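Local atomic coordinates of putative enoyl-CoA hydratase/isomerase (Mycobacterium abscessus, PDB entry 4MI2), a protein that probably isomerises ring-1,2-epoxyphenylacetyl-CoA to its oxepin-CoA form, a step of phenylacetate degradation, as a member of the enoyl-CoA hydratase/isomerase family. Residues P106-I111 against I128-Q133; V116-G121 against A148-S153; R158-S163 against W183-E188. All blocks are in the same frame, centred on the assembly; numbering follows the deposited sequence.

Contact 1: residues P106-I111 against I128-Q133; sequences PVVVAI and IRIAGQ
V109 and R129 make the closest side-chain approach of a parallel strand pair in the six-stranded sheet of the crotonase fold, where strands 107-111 and 128-132 are joined through helix 118-124 as a beta-alpha-beta crossover. The strand axes diverge by only 15°, and five backbone hydrogen bonds run from V107 to G132 in regular parallel alternation. The middle of the ladder is very straight: I130 N donates to V109 O at 2.8 Å with an N-H...O angle of 178°. At the start the grip is longer, with I128 N 3.1 Å from V107 O.

Packing differs between the two faces. On the side of V108, I128, A110 and I130 the fit across the pair is looser: V108 CG1 comes no closer than 4.2 Å to I128 CB. That face is not open to solvent, for A199 and L206 of helix 195-207 cover V108. On the other face V109, R129 and I111 fit closely. R129 bends at its third torsion (chi3 -67°), and its guanidinium leaves the strand pair for weak bonds to the carbonyls of A123, A126 and L185, and to S163 OG of the second subunit. Its aliphatic root stays behind, passing beside I111 CD1, which is 4.1 Å from R129 CG, while V109 CG1 presses to 3.3 Å from R129 CG.

Contact 2: residues V116-G121 against A148-S153; sequences VGAGLG and ADSALS
L152 turns both of its methyls onto the first turn of helix 118-124, meeting L120 at about a right angle. The two methyls divide the work: CD1 lies 3.9 Å from L120 CG and also rests on the bare backbone of G121, 3.6 Å from G121 CA. The second branch, CD2, reaches past it to the start of the helix, 3.6 Å from G117 O, the carbonyl that also accepts the amide of G121.

S150 approaches the same turn from another side, at A118. With OG anti to its own carbonyl carbon (chi1 -53°), the hydroxyl comes to 3.4 Å from A118 CB, while S150 CB stands 4.0 Å from G121 CA. S150 CB can come this near because G121 is a glycine, with no side chain beyond CA to meet it. The hydroxyl donates to D149 OD1 over 3.0 Å, meeting the carboxylate oxygen on its anti side and 20° out of plane, which ties the serine's rotation to the acid. D149 OD2 is in turn held by Q240 NE2 of the third subunit.

Between the backbones, one water donates to both G121 O and S150 O. The 148-153 side is shaped by a type I' turn from D149 to L152, whose A151 amide bonds to E236 of the third subunit. In crotonases the glycine-rich start of the helix corresponding to 118-124 contributes a backbone amide to the oxyanion hole, so this buried contact probably belongs to the wall of the acyl-CoA site.

Contact 3: residues R158-S163 against W183-E188; sequences RLIGAS and WGLVHE
I160 gives the largest area to this contact and uses two branches to do so. Its CG1 sits between the backbone N and the carbonyl carbon (chi1 66°), which brings CD1 obliquely up to the six-membered ring of W183, 3.8 Å from W183 CE3. The other branch, CG2, drops between a carbonyl and a methyl: W183 O and L185 CD1 are each 3.8 Å from I160 CG2. I160 and L185 run side by side in the same direction, so the branch packs along the leucine instead of across it.

W183 lies at the foot of helix 177-183, and G184 follows with positive phi in a Schellman motif that turns the chain from that helix toward strand 188-190. The contact thus joins two helix ends of the crotonase fold, since I160 is the last residue of helix 152-160 before G161 N-caps helix 162-171. A water bridges the two ends, donating to I160 O and to W183 O at 2.8 Å each. The indole has further neighbours in M168 and in R164, which makes a cation-pi contact with it.

L159 meets L185 separately, crossing that leucine at about a right angle with L159 CD1 4.1 Å from L185 CD1. Its side chain also packs on S163 of the second subunit, and H187 NE2 bonds to the carbonyl O of that same serine.

Contacts 1 and 2 cross along the chain: 116-121 falls between the two strands of contact 1, and its partner 148-153 comes after both. Their centres lie 16 Å apart and their nearest atoms about 6 Å, without touching. Contact 3 comes last and shares helix 152-160 with contact 2, at 14 Å between centres. It abuts contact 1 directly: probable hydrogen bonds join A131 N to E188 O and R129 O to H187 N, adding strand 188-190 at the edge of the sheet. Contacts 1 and 3 both reach the second subunit, and contacts 2 and 3 the third, so the edge of the sheet and the helix ends beside it both border the trimer interface.

Contact 1: residues P106-I111 against I128-Q133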
ATOM      1  N   PRO B 106      -6.409   0.453 -21.564  1.00 18.35           N
ATOM      2  CA  PRO B 106      -6.535   1.448 -20.508  1.00 17.98           C
ATOM      3  C   PRO B 106      -7.946   2.010 -20.367  1.00 17.62           C
ATOM      4  O   PRO B 106      -8.610   2.245 -21.360  1.00 17.55           O
ATOM      5  CB  PRO B 106      -5.555   2.543 -20.940  1.00 18.30           C
ATOM      6  CG  PRO B 106      -4.551   1.837 -21.801  1.00 18.54           C
ATOM      7  CD  PRO B 106      -5.373   0.829 -22.544  1.00 18.62           C
ATOM      8  N   VAL B 107      -8.385   2.214 -19.126  1.00 17.32           N
ATOM      9  CA  VAL B 107      -9.726   2.735 -18.832  1.00 17.10           C
ATOM     10  C   VAL B 107      -9.565   4.019 -18.049  1.00 16.92           C
ATOM     11  O   VAL B 107      -8.895   4.031 -17.022  1.00 16.87           O
ATOM     12  CB  VAL B 107     -10.554   1.747 -17.986  1.00 16.97           C
ATOM     13  CG1 VAL B 107     -11.932   2.321 -17.671  1.00 16.95           C
ATOM     14  CG2 VAL B 107     -10.685   0.415 -18.700  1.00 17.07           C
ATOM     15  N   VAL B 108     -10.175   5.089 -18.555  1.00 17.05           N
ATOM     16  CA  VAL B 108     -10.126   6.412 -17.955  1.00 17.01           C
ATOM     17  C   VAL B 108     -11.534   6.751 -17.509  1.00 16.99           C
ATOM     18  O   VAL B 108     -12.494   6.391 -18.191  1.00 16.95           O
ATOM     19  CB  VAL B 108      -9.675   7.462 -18.987  1.00 17.34           C
ATOM     20  CG1 VAL B 108      -9.459   8.824 -18.331  1.00 17.45           C
ATOM     21  CG2 VAL B 108      -8.410   7.001 -19.699  1.00 17.52           C
ATOM     22  N   VAL B 109     -11.665   7.446 -16.374  1.00 16.94           N
ATOM     23  CA  VAL B 109     -12.974   7.881 -15.897  1.00 16.92           C
ATOM     24  C   VAL B 109     -12.960   9.367 -15.528  1.00 17.24           C
ATOM     25  O   VAL B 109     -11.994   9.874 -14.950  1.00 17.21           O
ATOM     26  CB  VAL B 109     -13.492   6.997 -14.738  1.00 16.67           C
ATOM     27  CG1 VAL B 109     -12.604   7.126 -13.512  1.00 16.62           C
ATOM     28  CG2 VAL B 109     -14.946   7.315 -14.404  1.00 16.64           C
ATOM     29  N   ALA B 110     -14.027  10.059 -15.932  1.00 17.53           N
ATOM     30  CA  ALA B 110     -14.229  11.477 -15.642  1.00 17.99           C
ATOM     31  C   ALA B 110     -15.284  11.575 -14.555  1.00 18.07           C
ATOM     32  O   ALA B 110     -16.401  11.085 -14.736  1.00 18.03           O
ATOM     33  CB  ALA B 110     -14.693  12.217 -16.890  1.00 18.29           C
ATOM     34  N   ILE B 111     -14.931  12.203 -13.436  1.00 18.28           N
ATOM     35  CA  ILE B 111     -15.800  12.236 -12.262  1.00 18.44           C
ATOM     36  C   ILE B 111     -16.219  13.662 -11.907  1.00 19.00           C
ATOM     37  O   ILE B 111     -15.436  14.474 -11.393  1.00 19.28           O
ATOM     38  CB  ILE B 111     -15.153  11.559 -11.041  1.00 18.22           C
ATOM     39  CG1 ILE B 111     -14.529  10.216 -11.437  1.00 17.87           C
ATOM     40  CG2 ILE B 111     -16.191  11.336  -9.948  1.00 18.17           C
ATOM     41  CD1 ILE B 111     -13.748   9.568 -10.313  1.00 17.70           C
ATOM     42  N   ILE B 128      -7.292   5.335 -14.734  1.00 17.87           N
ATOM     43  CA  ILE B 128      -6.963   6.760 -14.610  1.00 18.21           C
ATOM     44  C   ILE B 128      -8.249   7.493 -14.276  1.00 18.31           C
ATOM     45  O   ILE B 128      -9.272   7.288 -14.927  1.00 18.32           O
ATOM     46  CB  ILE B 128      -6.373   7.349 -15.923  1.00 18.48           C
ATOM     47  CG1 ILE B 128      -5.202   6.505 -16.451  1.00 18.59           C
ATOM     48  CG2 ILE B 128      -5.932   8.805 -15.734  1.00 18.74           C
ATOM     49  CD1 ILE B 128      -3.947   6.563 -15.605  1.00 18.69           C
ATOM     50  N   ARG B 129      -8.186   8.352 -13.268  1.00 18.66           N
ATOM     51  CA  ARG B 129      -9.356   9.022 -12.707  1.00 18.86           C
ATOM     52  C   ARG B 129      -9.126  10.525 -12.757  1.00 19.13           C
ATOM     53  O   ARG B 129      -8.181  11.030 -12.154  1.00 19.09           O
ATOM     54  CB  ARG B 129      -9.577   8.585 -11.248  1.00 18.92           C
ATOM     55  CG  ARG B 129     -10.383   7.301 -11.077  1.00 18.82           C
ATOM     56  CD  ARG B 129     -10.280   6.741  -9.657  1.00 18.89           C
ATOM     57  NE  ARG B 129      -8.920   6.287  -9.387  1.00 18.96           N
ATOM     58  CZ  ARG B 129      -8.412   5.126  -9.778  1.00 18.81           C
ATOM     59  NH1 ARG B 129      -9.156   4.236 -10.421  1.00 18.83           N
ATOM     60  NH2 ARG B 129      -7.151   4.851  -9.512  1.00 18.98           N
ATOM     61  N   ILE B 130      -9.989  11.223 -13.488  1.00 19.32           N
ATOM     62  CA  ILE B 130      -9.939  12.676 -13.585  1.00 19.78           C
ATOM     63  C   ILE B 130     -11.164  13.267 -12.882  1.00 19.81           C
ATOM     64  O   ILE B 130     -12.295  12.957 -13.238  1.00 19.38           O
ATOM     65  CB  ILE B 130      -9.961  13.147 -15.054  1.00 20.07           C
ATOM     66  CG1 ILE B 130      -8.926  12.394 -15.913  1.00 20.17           C
ATOM     67  CG2 ILE B 130      -9.763  14.652 -15.124  1.00 20.49           C
ATOM     68  CD1 ILE B 130      -7.481  12.675 -15.553  1.00 20.52           C
ATOM     69  N   ALA B 131     -10.938  14.125 -11.895  1.00 20.21           N
ATOM     70  CA  ALA B 131     -12.031  14.683 -11.114  1.00 20.64           C
ATOM     71  C   ALA B 131     -12.202  16.172 -11.362  1.00 21.43           C
ATOM     72  O   ALA B 131     -11.223  16.903 -11.539  1.00 21.71           O
ATOM     73  CB  ALA B 131     -11.802  14.429  -9.628  1.00 20.56           C
ATOM     74  N   GLY B 132     -13.459  16.607 -11.375  1.00 21.98           N
ATOM     75  CA  GLY B 132     -13.789  18.022 -11.416  1.00 22.92           C
ATOM     76  C   GLY B 132     -13.598  18.607 -10.031  1.00 23.61           C
ATOM     77  O   GLY B 132     -13.638  17.877  -9.037  1.00 23.23           O
ATOM     78  N   GLN B 133     -13.409  19.922  -9.964  1.00 24.62           N
ATOM     79  CA  GLN B 133     -13.087  20.595  -8.701  1.00 25.45           C
ATOM     80  C   GLN B 133     -14.151  20.377  -7.621  1.00 25.80           C
ATOM     81  O   GLN B 133     -13.823  20.397  -6.441  1.00 25.78           O
ATOM     82  CB  GLN B 133     -12.838  22.102  -8.916  1.00 25.91           C
TER

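Contact 2: residues V116-G121 against A148-S153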
ATOM      1  N   VAL B 116     -20.558   8.097  -5.117  1.00 16.65           N
ATOM      2  CA  VAL B 116     -20.763   7.406  -3.855  1.00 16.55           C
ATOM      3  C   VAL B 116     -21.320   6.019  -4.044  1.00 16.19           C
ATOM      4  O   VAL B 116     -22.015   5.752  -5.024  1.00 16.25           O
ATOM      5  CB  VAL B 116     -21.710   8.184  -2.901  1.00 16.97           C
ATOM      6  CG1 VAL B 116     -21.223   9.611  -2.692  1.00 17.31           C
ATOM      7  CG2 VAL B 116     -23.130   8.196  -3.436  1.00 17.22           C
ATOM      8  N   GLY B 117     -21.033   5.149  -3.075  1.00 15.79           N
ATOM      9  CA  GLY B 117     -21.529   3.791  -3.107  1.00 15.57           C
ATOM     10  C   GLY B 117     -20.951   3.059  -4.292  1.00 15.30           C
ATOM     11  O   GLY B 117     -19.756   3.176  -4.574  1.00 15.28           O
ATOM     12  N   ALA B 118     -21.804   2.328  -5.003  1.00 15.18           N
ATOM     13  CA  ALA B 118     -21.409   1.647  -6.235  1.00 15.04           C
ATOM     14  C   ALA B 118     -20.825   2.593  -7.275  1.00 14.99           C
ATOM     15  O   ALA B 118     -20.069   2.166  -8.156  1.00 14.86           O
ATOM     16  CB  ALA B 118     -22.600   0.928  -6.827  1.00 15.25           C
ATOM     17  N   GLY B 119     -21.194   3.869  -7.204  1.00 15.03           N
ATOM     18  CA  GLY B 119     -20.616   4.871  -8.101  1.00 15.08           C
ATOM     19  C   GLY B 119     -19.123   5.015  -7.866  1.00 14.96           C
ATOM     20  O   GLY B 119     -18.337   5.116  -8.814  1.00 14.98           O
ATOM     21  N   LEU B 120     -18.739   5.016  -6.586  1.00 14.82           N
ATOM     22  CA  LEU B 120     -17.338   5.034  -6.201  1.00 14.71           C
ATOM     23  C   LEU B 120     -16.655   3.735  -6.631  1.00 14.58           C
ATOM     24  O   LEU B 120     -15.561   3.763  -7.175  1.00 14.60           O
ATOM     25  CB  LEU B 120     -17.204   5.256  -4.688  1.00 14.62           C
ATOM     26  CG  LEU B 120     -15.808   5.508  -4.122  1.00 14.62           C
ATOM     27  CD1 LEU B 120     -15.173   6.733  -4.759  1.00 14.81           C
ATOM     28  CD2 LEU B 120     -15.880   5.675  -2.602  1.00 14.66           C
ATOM     29  N   GLY B 121     -17.316   2.601  -6.416  1.00 14.60           N
ATOM     30  CA  GLY B 121     -16.764   1.295  -6.799  1.00 14.60           C
ATOM     31  C   GLY B 121     -16.437   1.249  -8.274  1.00 14.79           C
ATOM     32  O   GLY B 121     -15.388   0.749  -8.684  1.00 14.80           O
ATOM     33  N   ALA B 148     -20.329  -3.104   2.232  1.00 14.27           N
ATOM     34  CA  ALA B 148     -19.580  -2.783   1.010  1.00 14.24           C
ATOM     35  C   ALA B 148     -19.970  -3.710  -0.126  1.00 14.35           C
ATOM     36  O   ALA B 148     -20.269  -4.892   0.102  1.00 14.52           O
ATOM     37  CB  ALA B 148     -18.083  -2.906   1.246  1.00 14.19           C
ATOM     38  N   ASP B 149     -19.985  -3.158  -1.336  1.00 14.36           N
ATOM     39  CA  ASP B 149     -20.055  -3.935  -2.555  1.00 14.50           C
ATOM     40  C   ASP B 149     -19.310  -3.220  -3.696  1.00 14.33           C
ATOM     41  O   ASP B 149     -18.610  -2.239  -3.464  1.00 14.17           O
ATOM     42  CB  ASP B 149     -21.503  -4.301  -2.914  1.00 14.85           C
ATOM     43  CG  ASP B 149     -22.419  -3.094  -3.067  1.00 15.04           C
ATOM     44  OD1 ASP B 149     -22.110  -2.199  -3.889  1.00 15.19           O
ATOM     45  OD2 ASP B 149     -23.481  -3.076  -2.383  1.00 15.26           O
ATOM     46  N   SER B 150     -19.410  -3.762  -4.905  1.00 14.29           N
ATOM     47  CA  SER B 150     -18.736  -3.200  -6.074  1.00 14.16           C
ATOM     48  C   SER B 150     -17.213  -3.163  -5.924  1.00 13.98           C
ATOM     49  O   SER B 150     -16.556  -2.273  -6.470  1.00 14.00           O
ATOM     50  CB  SER B 150     -19.290  -1.801  -6.383  1.00 14.15           C
ATOM     51  OG  SER B 150     -20.691  -1.846  -6.498  1.00 14.17           O
ATOM     52  N   ALA B 151     -16.675  -4.143  -5.191  1.00 13.86           N
ATOM     53  CA  ALA B 151     -15.235  -4.343  -4.985  1.00 13.78           C
ATOM     54  C   ALA B 151     -14.555  -3.284  -4.109  1.00 13.70           C
ATOM     55  O   ALA B 151     -13.319  -3.280  -3.952  1.00 13.65           O
ATOM     56  CB  ALA B 151     -14.513  -4.464  -6.316  1.00 13.84           C
ATOM     57  N   LEU B 152     -15.365  -2.427  -3.497  1.00 13.60           N
ATOM     58  CA  LEU B 152     -14.868  -1.272  -2.757  1.00 13.66           C
ATOM     59  C   LEU B 152     -14.098  -1.655  -1.496  1.00 13.59           C
ATOM     60  O   LEU B 152     -13.207  -0.916  -1.077  1.00 13.64           O
ATOM     61  CB  LEU B 152     -16.037  -0.351  -2.423  1.00 13.82           C
ATOM     62  CG  LEU B 152     -15.876   1.160  -2.463  1.00 14.05           C
ATOM     63  CD1 LEU B 152     -15.085   1.672  -3.661  1.00 14.09           C
ATOM     64  CD2 LEU B 152     -17.269   1.768  -2.442  1.00 14.19           C
ATOM     65  N   SER B 153     -14.400  -2.824  -0.921  1.00 13.51           N
ATOM     66  CA  SER B 153     -13.649  -3.341   0.232  1.00 13.54           C
ATOM     67  C   SER B 153     -12.220  -3.740  -0.122  1.00 13.63           C
ATOM     68  O   SER B 153     -11.402  -3.989   0.774  1.00 13.80           O
ATOM     69  CB  SER B 153     -14.372  -4.525   0.906  1.00 13.56           C
ATOM     70  OG  SER B 153     -14.407  -5.682   0.084  1.00 13.60           O
TER
HETATM   71  O   HOH W   1     -14.118  -0.884  -7.096  1.00 12.92           O

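Contact 3: residues R158-S163 against W183-E188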
ATOM      1  N   ARG B 158      -6.710  -0.266  -1.382  1.00 16.14           N
ATOM      2  CA  ARG B 158      -5.610  -0.421  -2.328  1.00 16.62           C
ATOM      3  C   ARG B 158      -5.191   0.920  -2.941  1.00 16.77           C
ATOM      4  O   ARG B 158      -4.029   1.086  -3.277  1.00 16.91           O
ATOM      5  CB  ARG B 158      -5.961  -1.440  -3.429  1.00 16.78           C
ATOM      6  CG  ARG B 158      -5.889  -2.877  -2.928  1.00 17.16           C
ATOM      7  CD  ARG B 158      -6.291  -3.889  -3.999  1.00 17.51           C
ATOM      8  NE  ARG B 158      -6.711  -5.164  -3.414  1.00 17.72           N
ATOM      9  CZ  ARG B 158      -7.185  -6.194  -4.110  1.00 17.95           C
ATOM     10  NH1 ARG B 158      -7.289  -6.103  -5.432  1.00 18.20           N
ATOM     11  NH2 ARG B 158      -7.554  -7.317  -3.489  1.00 17.87           N
ATOM     12  N   LEU B 159      -6.133   1.860  -3.068  1.00 16.77           N
ATOM     13  CA  LEU B 159      -5.845   3.192  -3.610  1.00 17.05           C
ATOM     14  C   LEU B 159      -5.355   4.183  -2.552  1.00 16.99           C
ATOM     15  O   LEU B 159      -4.397   4.896  -2.794  1.00 16.95           O
ATOM     16  CB  LEU B 159      -7.071   3.797  -4.299  1.00 17.30           C
ATOM     17  CG  LEU B 159      -7.591   3.181  -5.601  1.00 17.55           C
ATOM     18  CD1 LEU B 159      -8.577   4.143  -6.249  1.00 17.71           C
ATOM     19  CD2 LEU B 159      -6.474   2.871  -6.587  1.00 17.86           C
ATOM     20  N   ILE B 160      -6.016   4.246  -1.394  1.00 16.71           N
ATOM     21  CA  ILE B 160      -5.692   5.276  -0.401  1.00 16.82           C
ATOM     22  C   ILE B 160      -5.091   4.747   0.901  1.00 16.91           C
ATOM     23  O   ILE B 160      -4.806   5.525   1.814  1.00 17.19           O
ATOM     24  CB  ILE B 160      -6.917   6.180  -0.077  1.00 16.76           C
ATOM     25  CG1 ILE B 160      -8.033   5.396   0.615  1.00 16.44           C
ATOM     26  CG2 ILE B 160      -7.448   6.850  -1.336  1.00 16.70           C
ATOM     27  CD1 ILE B 160      -9.158   6.283   1.101  1.00 16.48           C
ATOM     28  N   GLY B 161      -4.901   3.436   0.995  1.00 16.74           N
ATOM     29  CA  GLY B 161      -4.326   2.830   2.192  1.00 16.84           C
ATOM     30  C   GLY B 161      -5.387   2.429   3.192  1.00 16.69           C
ATOM     31  O   GLY B 161      -6.532   2.895   3.130  1.00 16.46           O
ATOM     32  N   ALA B 162      -4.992   1.572   4.131  1.00 16.77           N
ATOM     33  CA  ALA B 162      -5.922   0.953   5.071  1.00 16.64           C
ATOM     34  C   ALA B 162      -6.493   1.938   6.105  1.00 16.81           C
ATOM     35  O   ALA B 162      -7.660   1.833   6.483  1.00 16.47           O
ATOM     36  CB  ALA B 162      -5.245  -0.212   5.775  1.00 16.72           C
ATOM     37  N   SER B 163      -5.680   2.889   6.562  1.00 17.23           N
ATOM     38  CA  SER B 163      -6.152   3.868   7.549  1.00 17.59           C
ATOM     39  C   SER B 163      -7.296   4.709   7.015  1.00 17.34           C
ATOM     40  O   SER B 163      -8.375   4.770   7.614  1.00 17.09           O
ATOM     41  CB  SER B 163      -5.016   4.795   8.021  1.00 18.22           C
ATOM     42  OG  SER B 163      -4.253   4.149   9.022  1.00 18.75           O
ATOM     43  N   TRP B 183      -4.650  12.264  -1.359  1.00 23.52           N
ATOM     44  CA  TRP B 183      -4.701  10.859  -0.909  1.00 22.84           C
ATOM     45  C   TRP B 183      -4.393   9.821  -2.001  1.00 22.32           C
ATOM     46  O   TRP B 183      -4.159   8.644  -1.696  1.00 21.88           O
ATOM     47  CB  TRP B 183      -6.070  10.547  -0.313  1.00 22.52           C
ATOM     48  CG  TRP B 183      -6.331  11.144   1.018  1.00 22.72           C
ATOM     49  CD1 TRP B 183      -5.572  12.083   1.675  1.00 23.45           C
ATOM     50  CD2 TRP B 183      -7.453  10.876   1.861  1.00 22.60           C
ATOM     51  NE1 TRP B 183      -6.149  12.393   2.887  1.00 23.54           N
ATOM     52  CE2 TRP B 183      -7.304  11.666   3.026  1.00 23.10           C
ATOM     53  CE3 TRP B 183      -8.560  10.028   1.760  1.00 22.31           C
ATOM     54  CZ2 TRP B 183      -8.233  11.645   4.072  1.00 23.18           C
ATOM     55  CZ3 TRP B 183      -9.486  10.009   2.804  1.00 22.42           C
ATOM     56  CH2 TRP B 183      -9.313  10.813   3.942  1.00 22.79           C
ATOM     57  N   GLY B 184      -4.413  10.254  -3.262  1.00 22.35           N
ATOM     58  CA  GLY B 184      -4.175   9.376  -4.412  1.00 22.08           C
ATOM     59  C   GLY B 184      -5.412   8.635  -4.901  1.00 21.76           C
ATOM     60  O   GLY B 184      -5.299   7.648  -5.620  1.00 21.11           O
ATOM     61  N   LEU B 185      -6.590   9.107  -4.499  1.00 22.13           N
ATOM     62  CA  LEU B 185      -7.853   8.544  -4.957  1.00 22.36           C
ATOM     63  C   LEU B 185      -8.116   8.902  -6.420  1.00 22.74           C
ATOM     64  O   LEU B 185      -8.791   8.158  -7.125  1.00 22.88           O
ATOM     65  CB  LEU B 185      -9.011   9.044  -4.096  1.00 22.46           C
ATOM     66  CG  LEU B 185     -10.362   8.350  -4.343  1.00 22.54           C
ATOM     67  CD1 LEU B 185     -10.334   6.914  -3.835  1.00 22.53           C
ATOM     68  CD2 LEU B 185     -11.508   9.106  -3.693  1.00 22.82           C
ATOM     69  N   VAL B 186      -7.611  10.053  -6.857  1.00 23.09           N
ATOM     70  CA  VAL B 186      -7.705  10.462  -8.259  1.00 23.61           C
ATOM     71  C   VAL B 186      -6.342  10.970  -8.723  1.00 23.93           C
ATOM     72  O   VAL B 186      -5.520  11.387  -7.903  1.00 24.02           O
ATOM     73  CB  VAL B 186      -8.788  11.552  -8.480  1.00 23.86           C
ATOM     74  CG1 VAL B 186     -10.158  11.029  -8.072  1.00 23.75           C
ATOM     75  CG2 VAL B 186      -8.458  12.840  -7.728  1.00 24.14           C
ATOM     76  N   HIS B 187      -6.107  10.940 -10.031  1.00 24.03           N
ATOM     77  CA  HIS B 187      -4.819  11.362 -10.580  1.00 24.75           C
ATOM     78  C   HIS B 187      -4.731  12.865 -10.803  1.00 25.75           C
ATOM     79  O   HIS B 187      -3.650  13.429 -10.751  1.00 25.70           O
ATOM     80  CB  HIS B 187      -4.537  10.640 -11.888  1.00 24.33           C
ATOM     81  CG  HIS B 187      -4.391   9.163 -11.727  1.00 24.31           C
ATOM     82  ND1 HIS B 187      -5.471   8.320 -11.566  1.00 23.48           N
ATOM     83  CD2 HIS B 187      -3.290   8.380 -11.674  1.00 24.04           C
ATOM     84  CE1 HIS B 187      -5.043   7.082 -11.431  1.00 23.18           C
ATOM     85  NE2 HIS B 187      -3.724   7.090 -11.495  1.00 23.76           N
ATOM     86  N   GLU B 188      -5.869  13.499 -11.051  1.00 26.85           N
ATOM     87  CA  GLU B 188      -5.903  14.891 -11.491  1.00 28.58           C
ATOM     88  C   GLU B 188      -7.225  15.532 -11.091  1.00 27.69           C
ATOM     89  O   GLU B 188      -8.279  14.893 -11.142  1.00 27.49           O
ATOM     90  CB  GLU B 188      -5.745  14.950 -13.020  1.00 30.37           C
ATOM     91  CG  GLU B 188      -5.554  16.345 -13.615  1.00 32.90           C
ATOM     92  CD  GLU B 188      -4.099  16.763 -13.742  1.00 35.56           C
ATOM     93  OE1 GLU B 188      -3.247  16.221 -12.994  1.00 38.46           O
ATOM     94  OE2 GLU B 188      -3.802  17.633 -14.595  1.00 37.24           O
TER
HETATM   95  O   HOH W   2      -3.815   7.962   0.983  1.00 20.09           O